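Local coordinates for protein glutaredoxin 2 (Salmonella enterica subsp. enterica serovar Typhimurium, PDB 3IR4) that binds glutathione and probably catalyses glutathione-dependent thiol-disulfide exchange, at residues 18-23 with 202-207; 25-30 with 70-75; 104-109 with 137-142; 111-116 with 185-190. All blocks are in the same frame, centred on the assembly; numbering follows the deposited sequence.

Interaction 1 (18-23 with 202-207)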
loop_
_atom_site.group_PDB
_atom_site.type_symbol
_atom_site.label_atom_id
_atom_site.label_comp_id
_atom_site.label_asym_id
_atom_site.label_seq_id
_atom_site.Cartn_x
_atom_site.Cartn_y
_atom_site.Cartn_z
ATOM N N ALA A 18 -0.442 1.790 7.068
ATOM C CA ALA A 18 0.071 2.324 8.322
ATOM C C ALA A 18 0.436 3.796 8.228
ATOM O O ALA A 18 0.358 4.497 9.215
ATOM C CB ALA A 18 1.267 1.530 8.807
ATOM N N ARG A 19 0.825 4.268 7.053
ATOM C CA ARG A 19 1.150 5.669 6.836
ATOM C C ARG A 19 -0.072 6.558 6.651
ATOM O O ARG A 19 0.016 7.770 6.844
ATOM C CB ARG A 19 2.018 5.805 5.587
ATOM C CG ARG A 19 3.392 5.238 5.779
ATOM C CD ARG A 19 4.146 5.166 4.470
ATOM N NE ARG A 19 4.362 6.517 3.979
ATOM C CZ ARG A 19 4.844 6.831 2.787
ATOM N NH1 ARG A 19 5.153 5.880 1.921
ATOM N NH2 ARG A 19 5.007 8.111 2.461
HETATM N N MSE A 20 -1.190 5.989 6.211
HETATM C CA MSE A 20 -2.317 6.826 5.820
HETATM C C MSE A 20 -2.891 7.732 6.903
HETATM O O MSE A 20 -3.172 8.876 6.640
HETATM C CB MSE A 20 -3.448 5.991 5.208
HETATM C CG MSE A 20 -3.088 5.409 3.855
HETATM SE SE MSE A 20 -4.437 4.203 3.171
HETATM C CE MSE A 20 -5.820 5.482 2.776
ATOM N N ILE A 21 -3.114 7.204 8.109
ATOM C CA ILE A 21 -3.749 8.019 9.150
ATOM C C ILE A 21 -2.837 9.163 9.547
ATOM O O ILE A 21 -3.317 10.251 9.873
ATOM C CB ILE A 21 -4.213 7.197 10.380
ATOM C CG1 ILE A 21 -5.313 6.201 9.991
ATOM C CG2 ILE A 21 -4.700 8.123 11.531
ATOM C CD1 ILE A 21 -6.597 6.780 9.546
ATOM N N PHE A 22 -1.518 8.941 9.567
ATOM C CA PHE A 22 -0.606 10.031 9.877
ATOM C C PHE A 22 -0.841 11.199 8.928
ATOM O O PHE A 22 -0.874 12.363 9.310
ATOM C CB PHE A 22 0.846 9.577 9.825
ATOM C CG PHE A 22 1.240 8.676 10.949
ATOM C CD1 PHE A 22 1.598 9.185 12.190
ATOM C CD2 PHE A 22 1.259 7.294 10.776
ATOM C CE1 PHE A 22 1.974 8.360 13.219
ATOM C CE2 PHE A 22 1.638 6.467 11.830
ATOM C CZ PHE A 22 2.005 7.013 13.050
ATOM N N GLY A 23 -0.964 10.901 7.643
ATOM C CA GLY A 23 -1.193 11.937 6.678
ATOM C C GLY A 23 -2.531 12.602 6.802
ATOM O O GLY A 23 -2.653 13.830 6.796
ATOM N N ASP A 202 -5.974 10.373 -6.820
ATOM C CA ASP A 202 -5.237 11.619 -6.745
ATOM C C ASP A 202 -5.494 12.356 -5.460
ATOM O O ASP A 202 -4.569 12.860 -4.809
ATOM C CB ASP A 202 -5.579 12.508 -7.940
ATOM C CG ASP A 202 -5.029 11.998 -9.257
ATOM O OD1 ASP A 202 -4.171 11.100 -9.269
ATOM O OD2 ASP A 202 -5.503 12.495 -10.300
ATOM N N ASN A 203 -6.751 12.433 -5.058
ATOM C CA ASN A 203 -7.076 13.136 -3.839
ATOM C C ASN A 203 -6.526 12.430 -2.612
ATOM O O ASN A 203 -5.964 13.046 -1.716
ATOM C CB ASN A 203 -8.579 13.316 -3.674
ATOM C CG ASN A 203 -8.888 13.861 -2.309
ATOM O OD1 ASN A 203 -8.629 15.034 -2.047
ATOM N ND2 ASN A 203 -9.311 12.989 -1.396
HETATM N N MSE A 204 -6.690 11.113 -2.571
HETATM C CA MSE A 204 -6.215 10.376 -1.420
HETATM C C MSE A 204 -4.688 10.443 -1.302
HETATM O O MSE A 204 -4.184 10.515 -0.184
HETATM C CB MSE A 204 -6.695 8.938 -1.456
HETATM C CG MSE A 204 -8.176 8.804 -1.263
HETATM SE SE MSE A 204 -8.922 9.510 0.354
HETATM C CE MSE A 204 -7.822 8.681 1.501
ATOM N N ALA A 205 -3.950 10.440 -2.409
ATOM C CA ALA A 205 -2.506 10.596 -2.327
ATOM C C ALA A 205 -2.173 11.954 -1.673
ATOM O O ALA A 205 -1.300 12.037 -0.798
ATOM C CB ALA A 205 -1.889 10.479 -3.679
ATOM N N LYS A 206 -2.867 13.018 -2.074
ATOM C CA LYS A 206 -2.644 14.336 -1.506
ATOM C C LYS A 206 -2.954 14.375 -0.022
ATOM O O LYS A 206 -2.119 14.787 0.778
ATOM C CB LYS A 206 -3.450 15.383 -2.269
ATOM C CG LYS A 206 -2.859 15.683 -3.648
ATOM C CD LYS A 206 -3.654 16.688 -4.469
ATOM C CE LYS A 206 -3.060 16.885 -5.873
ATOM N NZ LYS A 206 -3.665 18.039 -6.599
ATOM N N GLN A 207 -4.138 13.894 0.342
ATOM C CA GLN A 207 -4.572 13.990 1.739
ATOM C C GLN A 207 -3.785 13.090 2.670
ATOM O O GLN A 207 -3.599 13.420 3.845
ATOM C CB GLN A 207 -6.057 13.736 1.846
ATOM C CG GLN A 207 -6.942 14.792 1.182
ATOM C CD GLN A 207 -8.387 14.641 1.571
ATOM O OE1 GLN A 207 -8.999 13.583 1.352
ATOM N NE2 GLN A 207 -8.934 15.678 2.174
#

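Interaction 2 (25-30 with 70-75). With SO4 (sulfate ion), chain D.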
loop_
_atom_site.group_PDB
_atom_site.type_symbol
_atom_site.label_atom_id
_atom_site.label_comp_id
_atom_site.label_asym_id
_atom_site.label_seq_id
_atom_site.Cartn_x
_atom_site.Cartn_y
_atom_site.Cartn_z
ATOM N N LYS A 25 -4.522 12.901 9.315
ATOM C CA LYS A 25 -4.673 13.633 10.568
ATOM C C LYS A 25 -3.543 14.632 10.810
ATOM O O LYS A 25 -3.533 15.302 11.842
ATOM C CB LYS A 25 -4.770 12.682 11.757
ATOM C CG LYS A 25 -5.955 11.723 11.643
ATOM C CD LYS A 25 -6.248 10.981 12.939
ATOM C CE LYS A 25 -7.059 11.780 13.930
ATOM N NZ LYS A 25 -7.222 11.049 15.245
ATOM N N ASN A 26 -2.584 14.731 9.892
ATOM C CA ASN A 26 -1.423 15.607 10.052
ATOM C C ASN A 26 -0.650 15.347 11.342
ATOM O O ASN A 26 -0.241 16.254 12.039
ATOM C CB ASN A 26 -1.824 17.097 9.909
ATOM C CG ASN A 26 -2.645 17.345 8.647
ATOM O OD1 ASN A 26 -2.263 16.959 7.581
ATOM N ND2 ASN A 26 -3.804 17.934 8.802
ATOM N N ILE A 27 -0.473 14.071 11.644
ATOM C CA ILE A 27 0.317 13.654 12.797
ATOM C C ILE A 27 1.728 13.350 12.291
ATOM O O ILE A 27 1.880 12.540 11.378
ATOM C CB ILE A 27 -0.271 12.390 13.464
ATOM C CG1 ILE A 27 -1.677 12.676 14.001
ATOM C CG2 ILE A 27 0.649 11.865 14.563
ATOM C CD1 ILE A 27 -2.460 11.398 14.279
ATOM N N PRO A 28 2.764 14.005 12.835
ATOM C CA PRO A 28 4.109 13.719 12.360
ATOM C C PRO A 28 4.497 12.256 12.538
ATOM O O PRO A 28 4.139 11.631 13.538
ATOM C CB PRO A 28 4.988 14.672 13.175
ATOM C CG PRO A 28 4.068 15.780 13.613
ATOM C CD PRO A 28 2.740 15.112 13.798
ATOM N N VAL A 29 5.325 11.767 11.607
ATOM C CA VAL A 29 5.876 10.428 11.704
ATOM C C VAL A 29 7.232 10.387 11.031
ATOM O O VAL A 29 7.414 11.024 9.996
ATOM C CB VAL A 29 4.935 9.347 11.112
ATOM C CG1 VAL A 29 4.675 9.582 9.643
ATOM C CG2 VAL A 29 5.472 7.929 11.409
ATOM N N GLU A 30 8.187 9.701 11.647
ATOM C CA GLU A 30 9.492 9.488 11.035
ATOM C C GLU A 30 9.505 8.155 10.316
ATOM O O GLU A 30 9.488 7.102 10.953
ATOM C CB GLU A 30 10.602 9.512 12.073
ATOM C CG GLU A 30 11.973 9.401 11.503
ATOM C CD GLU A 30 12.969 9.112 12.588
ATOM O OE1 GLU A 30 13.277 9.980 13.388
ATOM O OE2 GLU A 30 13.422 7.962 12.690
ATOM N N HIS A 70 -5.622 1.834 13.682
ATOM C CA HIS A 70 -6.586 2.184 14.738
ATOM C C HIS A 70 -5.950 2.863 15.944
ATOM O O HIS A 70 -6.524 3.794 16.482
ATOM C CB HIS A 70 -7.406 0.991 15.127
ATOM C CG HIS A 70 -8.347 0.559 14.052
ATOM N ND1 HIS A 70 -8.277 -0.677 13.453
ATOM C CD2 HIS A 70 -9.382 1.210 13.455
ATOM C CE1 HIS A 70 -9.227 -0.768 12.539
ATOM N NE2 HIS A 70 -9.908 0.367 12.514
ATOM N N TYR A 71 -4.773 2.418 16.375
ATOM C CA TYR A 71 -4.089 3.069 17.480
ATOM C C TYR A 71 -3.873 4.552 17.171
ATOM O O TYR A 71 -4.209 5.450 17.951
ATOM C CB TYR A 71 -2.753 2.369 17.731
ATOM C CG TYR A 71 -1.877 3.102 18.729
ATOM C CD1 TYR A 71 -2.140 3.056 20.092
ATOM C CD2 TYR A 71 -0.814 3.877 18.301
ATOM C CE1 TYR A 71 -1.337 3.751 21.010
ATOM C CE2 TYR A 71 -0.006 4.570 19.198
ATOM C CZ TYR A 71 -0.271 4.516 20.554
ATOM O OH TYR A 71 0.532 5.194 21.458
ATOM N N VAL A 72 -3.294 4.822 16.007
ATOM C CA VAL A 72 -2.986 6.193 15.635
ATOM C C VAL A 72 -4.265 7.015 15.416
ATOM O O VAL A 72 -4.326 8.135 15.833
ATOM C CB VAL A 72 -2.051 6.230 14.409
ATOM C CG1 VAL A 72 -1.767 7.665 13.934
ATOM C CG2 VAL A 72 -0.737 5.516 14.719
ATOM N N ASP A 73 -5.288 6.453 14.791
ATOM C CA ASP A 73 -6.533 7.178 14.583
ATOM C C ASP A 73 -7.199 7.510 15.928
ATOM O O ASP A 73 -7.880 8.524 16.051
ATOM C CB ASP A 73 -7.501 6.354 13.736
ATOM C CG ASP A 73 -8.653 7.174 13.170
ATOM O OD1 ASP A 73 -8.448 8.369 12.875
ATOM O OD2 ASP A 73 -9.755 6.591 13.016
ATOM N N ASN A 74 -6.999 6.663 16.923
ATOM C CA ASN A 74 -7.660 6.795 18.211
ATOM C C ASN A 74 -6.885 7.567 19.243
ATOM O O ASN A 74 -7.438 7.941 20.287
ATOM C CB ASN A 74 -8.006 5.392 18.730
ATOM C CG ASN A 74 -9.029 4.687 17.868
ATOM O OD1 ASN A 74 -9.673 5.274 17.004
ATOM N ND2 ASN A 74 -9.204 3.387 18.118
ATOM N N LEU A 75 -5.628 7.879 18.938
ATOM C CA LEU A 75 -4.733 8.420 19.950
ATOM C C LEU A 75 -5.177 9.773 20.513
ATOM O O LEU A 75 -4.961 10.040 21.690
ATOM C CB LEU A 75 -3.298 8.445 19.389
ATOM C CG LEU A 75 -2.183 8.674 20.398
ATOM C CD1 LEU A 75 -2.194 7.656 21.527
ATOM C CD2 LEU A 75 -0.861 8.674 19.633
HETATM S S SO4 D . 0.191 3.593 24.722
HETATM O O1 SO4 D . -0.174 4.835 24.030
HETATM O O2 SO4 D . -0.371 2.392 24.064
HETATM O O3 SO4 D . 1.639 3.490 24.799
HETATM O O4 SO4 D . -0.293 3.703 26.106
HETATM O O HOH W 1 -4.931 10.609 16.833
#

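Interaction 3 (104-109 with 137-142)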
loop_
_atom_site.group_PDB
_atom_site.type_symbol
_atom_site.label_atom_id
_atom_site.label_comp_id
_atom_site.label_asym_id
_atom_site.label_seq_id
_atom_site.Cartn_x
_atom_site.Cartn_y
_atom_site.Cartn_z
ATOM N N LEU A 104 2.275 -6.369 -10.326
ATOM C CA LEU A 104 3.056 -5.563 -9.380
ATOM C C LEU A 104 4.435 -6.091 -9.032
ATOM O O LEU A 104 5.391 -5.339 -9.055
ATOM C CB LEU A 104 2.257 -5.288 -8.085
ATOM C CG LEU A 104 0.955 -4.515 -8.266
ATOM C CD1 LEU A 104 0.205 -4.439 -6.917
ATOM C CD2 LEU A 104 1.199 -3.144 -8.830
ATOM N N LEU A 105 4.545 -7.359 -8.676
ATOM C CA LEU A 105 5.823 -7.856 -8.168
ATOM C C LEU A 105 6.972 -7.711 -9.163
ATOM O O LEU A 105 8.053 -7.273 -8.772
ATOM C CB LEU A 105 5.692 -9.290 -7.640
ATOM C CG LEU A 105 4.668 -9.517 -6.502
ATOM C CD1 LEU A 105 4.646 -10.975 -6.146
ATOM C CD2 LEU A 105 4.943 -8.651 -5.282
ATOM N N PRO A 106 6.753 -8.046 -10.453
ATOM C CA PRO A 106 7.865 -7.891 -11.369
ATOM C C PRO A 106 8.299 -6.450 -11.527
ATOM O O PRO A 106 9.464 -6.187 -11.804
ATOM C CB PRO A 106 7.308 -8.457 -12.691
ATOM C CG PRO A 106 6.227 -9.369 -12.308
ATOM C CD PRO A 106 5.604 -8.705 -11.107
ATOM N N ARG A 107 7.344 -5.524 -11.419
ATOM C CA ARG A 107 7.631 -4.114 -11.524
ATOM C C ARG A 107 8.299 -3.569 -10.265
ATOM O O ARG A 107 9.263 -2.794 -10.350
ATOM C CB ARG A 107 6.371 -3.339 -11.929
ATOM C CG ARG A 107 5.976 -3.630 -13.366
ATOM C CD ARG A 107 4.633 -3.041 -13.714
ATOM N NE ARG A 107 4.264 -3.201 -15.134
ATOM C CZ ARG A 107 3.906 -4.356 -15.681
ATOM N NH1 ARG A 107 3.758 -5.441 -14.944
ATOM N NH2 ARG A 107 3.689 -4.427 -16.988
ATOM N N PHE A 108 7.837 -3.990 -9.092
ATOM C CA PHE A 108 8.525 -3.622 -7.866
ATOM C C PHE A 108 10.014 -4.005 -7.962
ATOM O O PHE A 108 10.891 -3.214 -7.621
ATOM C CB PHE A 108 7.933 -4.352 -6.638
ATOM C CG PHE A 108 6.518 -3.958 -6.249
ATOM C CD1 PHE A 108 5.964 -2.718 -6.509
ATOM C CD2 PHE A 108 5.789 -4.830 -5.485
ATOM C CE1 PHE A 108 4.681 -2.404 -6.066
ATOM C CE2 PHE A 108 4.503 -4.496 -5.024
ATOM C CZ PHE A 108 3.975 -3.302 -5.328
ATOM N N ALA A 109 10.272 -5.212 -8.441
ATOM C CA ALA A 109 11.625 -5.755 -8.506
ATOM C C ALA A 109 12.553 -4.997 -9.452
ATOM O O ALA A 109 13.761 -5.122 -9.346
ATOM C CB ALA A 109 11.563 -7.187 -8.929
ATOM N N ASP A 137 9.326 -12.956 -15.664
ATOM C CA ASP A 137 9.285 -12.761 -17.125
ATOM C C ASP A 137 8.007 -13.262 -17.753
ATOM O O ASP A 137 7.472 -12.621 -18.652
ATOM C CB ASP A 137 10.519 -13.323 -17.813
ATOM C CG ASP A 137 11.644 -12.312 -17.850
ATOM O OD1 ASP A 137 11.448 -11.125 -18.264
ATOM O OD2 ASP A 137 12.756 -12.723 -17.527
ATOM N N ASN A 138 7.502 -14.404 -17.294
ATOM C CA ASN A 138 6.238 -14.879 -17.780
ATOM C C ASN A 138 5.145 -13.830 -17.520
ATOM O O ASN A 138 4.360 -13.481 -18.385
ATOM C CB ASN A 138 5.897 -16.219 -17.109
ATOM C CG ASN A 138 4.516 -16.713 -17.466
ATOM O OD1 ASN A 138 3.509 -16.154 -17.034
ATOM N ND2 ASN A 138 4.457 -17.787 -18.223
ATOM N N HIS A 139 5.105 -13.344 -16.295
ATOM C CA HIS A 139 4.080 -12.372 -15.939
ATOM C C HIS A 139 4.208 -11.097 -16.750
ATOM O O HIS A 139 3.191 -10.551 -17.200
ATOM C CB HIS A 139 4.146 -12.086 -14.450
ATOM C CG HIS A 139 3.891 -13.282 -13.613
ATOM N ND1 HIS A 139 4.185 -13.321 -12.271
ATOM C CD2 HIS A 139 3.466 -14.519 -13.950
ATOM C CE1 HIS A 139 3.882 -14.526 -11.807
ATOM N NE2 HIS A 139 3.480 -15.283 -12.811
ATOM N N LEU A 140 5.439 -10.596 -16.929
ATOM C CA LEU A 140 5.635 -9.393 -17.729
ATOM C C LEU A 140 5.192 -9.576 -19.178
ATOM O O LEU A 140 4.640 -8.666 -19.786
ATOM C CB LEU A 140 7.098 -8.955 -17.649
ATOM C CG LEU A 140 7.512 -8.261 -16.349
ATOM C CD1 LEU A 140 9.030 -8.153 -16.303
ATOM C CD2 LEU A 140 6.852 -6.913 -16.192
ATOM N N ALA A 141 5.423 -10.766 -19.736
ATOM C CA ALA A 141 5.023 -11.070 -21.108
ATOM C C ALA A 141 3.515 -11.130 -21.251
ATOM O O ALA A 141 3.010 -10.981 -22.353
ATOM C CB ALA A 141 5.658 -12.351 -21.592
ATOM N N HIS A 142 2.802 -11.316 -20.146
ATOM C CA HIS A 142 1.336 -11.304 -20.108
ATOM C C HIS A 142 0.751 -9.959 -19.693
ATOM O O HIS A 142 -0.432 -9.879 -19.384
ATOM C CB HIS A 142 0.855 -12.408 -19.167
ATOM C CG HIS A 142 0.979 -13.758 -19.760
ATOM N ND1 HIS A 142 2.151 -14.474 -19.744
ATOM C CD2 HIS A 142 0.094 -14.495 -20.464
ATOM C CE1 HIS A 142 1.964 -15.626 -20.370
ATOM N NE2 HIS A 142 0.724 -15.656 -20.825
HETATM O O HOH W 2 3.129 -8.166 -15.529
#

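Interaction 4 (111-116 with 185-190)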
loop_
_atom_site.group_PDB
_atom_site.type_symbol
_atom_site.label_atom_id
_atom_site.label_comp_id
_atom_site.label_asym_id
_atom_site.label_seq_id
_atom_site.Cartn_x
_atom_site.Cartn_y
_atom_site.Cartn_z
ATOM N N SER A 111 12.163 -1.561 -9.903
ATOM C CA SER A 111 11.995 -0.152 -9.635
ATOM C C SER A 111 12.826 0.370 -8.462
ATOM O O SER A 111 13.308 -0.372 -7.613
ATOM C CB SER A 111 10.497 0.136 -9.410
ATOM O OG SER A 111 9.764 -0.116 -10.592
ATOM N N ALA A 112 13.008 1.683 -8.417
ATOM C CA ALA A 112 13.869 2.311 -7.417
ATOM C C ALA A 112 13.239 2.559 -6.041
ATOM O O ALA A 112 13.248 3.670 -5.563
ATOM C CB ALA A 112 14.449 3.608 -7.970
ATOM N N PHE A 113 12.684 1.538 -5.408
ATOM C CA PHE A 113 12.252 1.674 -4.005
ATOM C C PHE A 113 13.487 1.549 -3.110
ATOM O O PHE A 113 14.384 0.750 -3.387
ATOM C CB PHE A 113 11.234 0.613 -3.624
ATOM C CG PHE A 113 9.945 0.738 -4.342
ATOM C CD1 PHE A 113 9.606 -0.154 -5.338
ATOM C CD2 PHE A 113 9.051 1.738 -4.013
ATOM C CE1 PHE A 113 8.413 -0.055 -5.987
ATOM C CE2 PHE A 113 7.845 1.839 -4.659
ATOM C CZ PHE A 113 7.527 0.944 -5.644
ATOM N N ASP A 114 13.510 2.294 -2.005
ATOM C CA ASP A 114 14.685 2.319 -1.138
ATOM C C ASP A 114 15.043 0.973 -0.531
ATOM O O ASP A 114 16.218 0.694 -0.314
ATOM C CB ASP A 114 14.516 3.368 -0.032
ATOM C CG ASP A 114 14.678 4.780 -0.492
ATOM O OD1 ASP A 114 14.981 5.037 -1.681
ATOM O OD2 ASP A 114 14.466 5.659 0.366
ATOM N N GLU A 115 14.053 0.125 -0.274
ATOM C CA GLU A 115 14.305 -1.188 0.304
ATOM C C GLU A 115 15.070 -2.116 -0.613
ATOM O O GLU A 115 15.533 -3.173 -0.174
ATOM C CB GLU A 115 13.017 -1.868 0.780
ATOM C CG GLU A 115 11.973 -2.149 -0.264
ATOM C CD GLU A 115 10.977 -1.030 -0.514
ATOM O OE1 GLU A 115 11.262 0.139 -0.132
ATOM O OE2 GLU A 115 9.915 -1.319 -1.109
ATOM N N PHE A 116 15.166 -1.747 -1.887
ATOM C CA PHE A 116 15.895 -2.552 -2.879
ATOM C C PHE A 116 17.160 -1.843 -3.309
ATOM O O PHE A 116 17.705 -2.133 -4.356
ATOM C CB PHE A 116 15.053 -2.824 -4.122
ATOM C CG PHE A 116 13.702 -3.454 -3.847
ATOM C CD1 PHE A 116 13.563 -4.506 -2.955
ATOM C CD2 PHE A 116 12.585 -3.040 -4.551
ATOM C CE1 PHE A 116 12.328 -5.103 -2.718
ATOM C CE2 PHE A 116 11.332 -3.613 -4.312
ATOM C CZ PHE A 116 11.222 -4.654 -3.424
ATOM N N LEU A 185 -0.780 0.375 -8.190
ATOM C CA LEU A 185 -1.146 0.254 -9.596
ATOM C C LEU A 185 -0.619 1.398 -10.451
ATOM O O LEU A 185 -0.462 1.239 -11.659
ATOM C CB LEU A 185 -2.638 0.067 -9.783
ATOM C CG LEU A 185 -3.174 -1.324 -9.500
ATOM C CD1 LEU A 185 -4.707 -1.316 -9.470
ATOM C CD2 LEU A 185 -2.670 -2.338 -10.518
ATOM N N THR A 186 -0.295 2.538 -9.857
ATOM C CA THR A 186 0.279 3.637 -10.623
ATOM C C THR A 186 1.687 3.311 -11.141
ATOM O O THR A 186 2.212 4.030 -11.983
ATOM C CB THR A 186 0.258 4.989 -9.901
ATOM O OG1 THR A 186 1.104 4.963 -8.749
ATOM C CG2 THR A 186 -1.138 5.403 -9.533
ATOM N N LEU A 187 2.299 2.230 -10.639
ATOM C CA LEU A 187 3.586 1.783 -11.169
ATOM C C LEU A 187 3.410 1.075 -12.525
ATOM O O LEU A 187 4.394 0.834 -13.227
ATOM C CB LEU A 187 4.252 0.829 -10.186
ATOM C CG LEU A 187 5.724 0.460 -10.432
ATOM C CD1 LEU A 187 6.581 1.684 -10.336
ATOM C CD2 LEU A 187 6.142 -0.589 -9.413
ATOM N N VAL A 188 2.188 0.692 -12.858
ATOM C CA VAL A 188 1.916 -0.068 -14.068
ATOM C C VAL A 188 1.547 0.858 -15.227
ATOM O O VAL A 188 0.411 1.320 -15.333
ATOM C CB VAL A 188 0.764 -1.099 -13.853
ATOM C CG1 VAL A 188 0.594 -1.961 -15.081
ATOM C CG2 VAL A 188 1.041 -1.953 -12.613
ATOM N N ALA A 189 2.514 1.111 -16.112
ATOM C CA ALA A 189 2.249 1.871 -17.326
ATOM C C ALA A 189 1.233 1.107 -18.175
ATOM O O ALA A 189 1.341 -0.101 -18.330
ATOM C CB ALA A 189 3.553 2.084 -18.120
ATOM N N GLY A 190 0.239 1.805 -18.692
ATOM C CA GLY A 190 -0.707 1.280 -19.651
ATOM C C GLY A 190 -2.148 1.188 -19.200
ATOM O O GLY A 190 -3.044 0.984 -20.011
#

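Interaction 1 (18-23 with 202-207)
Met20 and Met204, both selenomethionines, each set CG beside the backbone N (chi1 -69° and -68°) but differ further out: Met20 runs straight through chi2 and bends at chi3, whereas Met204 folds at both chi2 and chi3. The two chains thereby cross at about a right angle, and their terminal methyls meet, CE of Met20 lying 4.0 Å from CE of Met204. Neither selenium makes the contact; only the methyl carbons come together, an apolar touch between two buried chains. Phe179 of helix 173-185 packs against both methionines, and Pro180 lies against Met20, so the methyl pair is sheltered by a third helix.

At the C-terminal ends of the two segments the backbones draw near each other. The CA atoms of Gly23 and Gln207 are 6.3 Å apart, an approach allowed by the missing side chain on Gly23. Here the Gln207 carbonyl points at the side of the Gly23 carbonyl oxygen, Gly23 O standing 3.1 Å from Gln207 O; as both are acceptors, this proximity is not a bond and is probably mildly unfavourable. The side chain of Gln207 leads away and takes Asn203 ND2 on its OE1 at 2.8 Å, a bond within helix 195-208.

Helix 13-25 belongs to the thioredoxin-like domain and helix 195-208 to the helical domain, making this a small buried piece of the interdomain interface of a glutathione-transferase-like fold.

Interaction 2 (25-30 with 70-75)
Lys25 and Asp73 cross at about a right angle: the lysine chain reaches over the last part of helix 65-74, while the aspartate carboxylate comes up beside its aliphatic part. Asp73 OD1 lies 3.4 Å from Lys25 CD, nearer than the ammonium itself, and its salt bridge to Lys25 NZ is long at 3.8 Å. A bend at chi3 (82°) turns the otherwise extended lysine so that NZ goes to the backbone, donating to Asp73 O at 2.7 Å from above the carbonyl plane. A water accepts from Lys25 NZ and donates to Val72 O, linking the ammonium to a second carbonyl of the same helix turn.

Beside this polar end, Ile27 and Val72 slide past each other in opposite directions, with Ile27 CD1 3.8 Å from Val72 CG1. Phe22 of helix 13-25 packs on both, continuing the apolar layer. Just after Lys25, Asn26 with positive phi leaves the helix in a Schellman motif.

Asp73 has stronger partners beyond the lysine, the backbone N atoms of Leu80 and Leu81, and Lys25 NZ also meets Asp76 OD2 and Lys78 O. The ammonium is thus surrounded by two carbonyl oxygens, a water and Asp76, with Asp73 adding longer-range attraction; such surroundings would be expected to favour a charged lysine, tying the turn after helix 13-25 to the last part of helix 65-74.

Interaction 3 (104-109 with 137-142)
Within the helical, glutathione-transferase-like C-terminal domain, helix 101-108 packs against the short helix 136-141 through Pro106, Arg107, His139 and Leu140. The axes of the segments approach to 9.2 Å and cross steeply at -110°, which confines the contact to a small patch. Pro106 sits at its middle, at a kink where the proline N cannot donate to the preceding turn.

The proline ring meets two neighbours. Pro106 CB lies 3.7 Å from Leu140 CG, with both leucine methyls close by, and Pro106 CG comes 4.0 Å from His139 CB near the edge of the imidazole. Phe136 also packs on Pro106, so three residues of helix 136-141 pack on the ring.

Leu140 places CG beside its own backbone N (chi1 -76°), which carries CD2 over one face of the Arg107 guanidinium; the closest approach there is 3.6 Å from Leu140 CD2 to Arg107 NH1. The arginine is extended from CG to NE, which carries the guanidinium to Leu140. A water in the guanidinium plane accepts from Arg107 NH1 at 2.9 Å and makes a weak bond to His139 O.

Further bonds come from outside the two segments: NH1 bonds to Leu103 O, NH2 to Ser143 OG and NE to Ile218 O at the chain terminus. The rotation of the buried guanidinium is therefore fixed by bonds from all three nitrogens, with a methyl over one face. This is consistent with a buried charge compensated by carbonyls, a hydroxyl and water, which joins helix 101-108 to Ser143 and the C-terminal residue.

Interaction 4 (111-116 with 185-190)
Two connecting segments face each other here, 185-190 starting with a type I beta turn from Leu185 to Val188 and 111-116 passing through an inverse gamma turn centred on Ala112, with the CA atoms of Ser111 and Leu187 8.8 Å apart.

Leu187, in the turn, supplies the whole of one side. Its CG is anti to the backbone N (chi1 -169°), sending the forked end of the side chain toward Ser111 and Phe113, and the two methyls divide the work. Leu187 CD1 lies 3.7 Å from Ser111 OG and Leu187 CD2 3.8 Å, so that the hydroxyl oxygen is set against both branches. Less certain is the touch on Phe113, which was modelled in two conformers: in the one described, Leu187 CD2 lies 4.1 Å from Phe113 CE1. Phenylalanine and leucine come from opposite directions, and the methyl meets the ring at its edge, near the ring plane.

The contact with Ser111 is one of van der Waals touch; the polar need of its OG is met by a hydrogen bond with Arg107 O in the preceding helix. Arg107 and Phe108 also pack on Leu187, and the backbone of Leu187 is hydrogen-bonded to that of Ile218, so the C-terminal residue is drawn into the same cluster. Phe113 also touches Asp10 of the thioredoxin-like domain.

The arrangement is a loop-to-loop contact within the helical domain of a glutathione-transferase-like fold: segment 111-116 leads into helix 119-133, and the loop holding 185-190 leads into helix 195-208.

Overall arrangement
Interaction 1 uses helix 13-25 and interaction 2 the turn that follows it; they touch through Phe22, which packs on Val29 and Val72, and their centres are 11 Å apart. Interactions 3 and 4 form a second pair, also 11 Å between centres, joined where Phe108 and Arg107 pack on Leu187. Along the chain interaction 2 closes first, the segments of 3 and 4 then alternate, and interaction 1 spans them all. Interaction 2 lies in the thioredoxin-like domain, 3 and 4 in the helical domain, and interaction 1 ties the two domains together. Centres of 2 and 3 are about 34 Å apart, and bound glutathione lies roughly 11 to 14 Å from side chains of each contact.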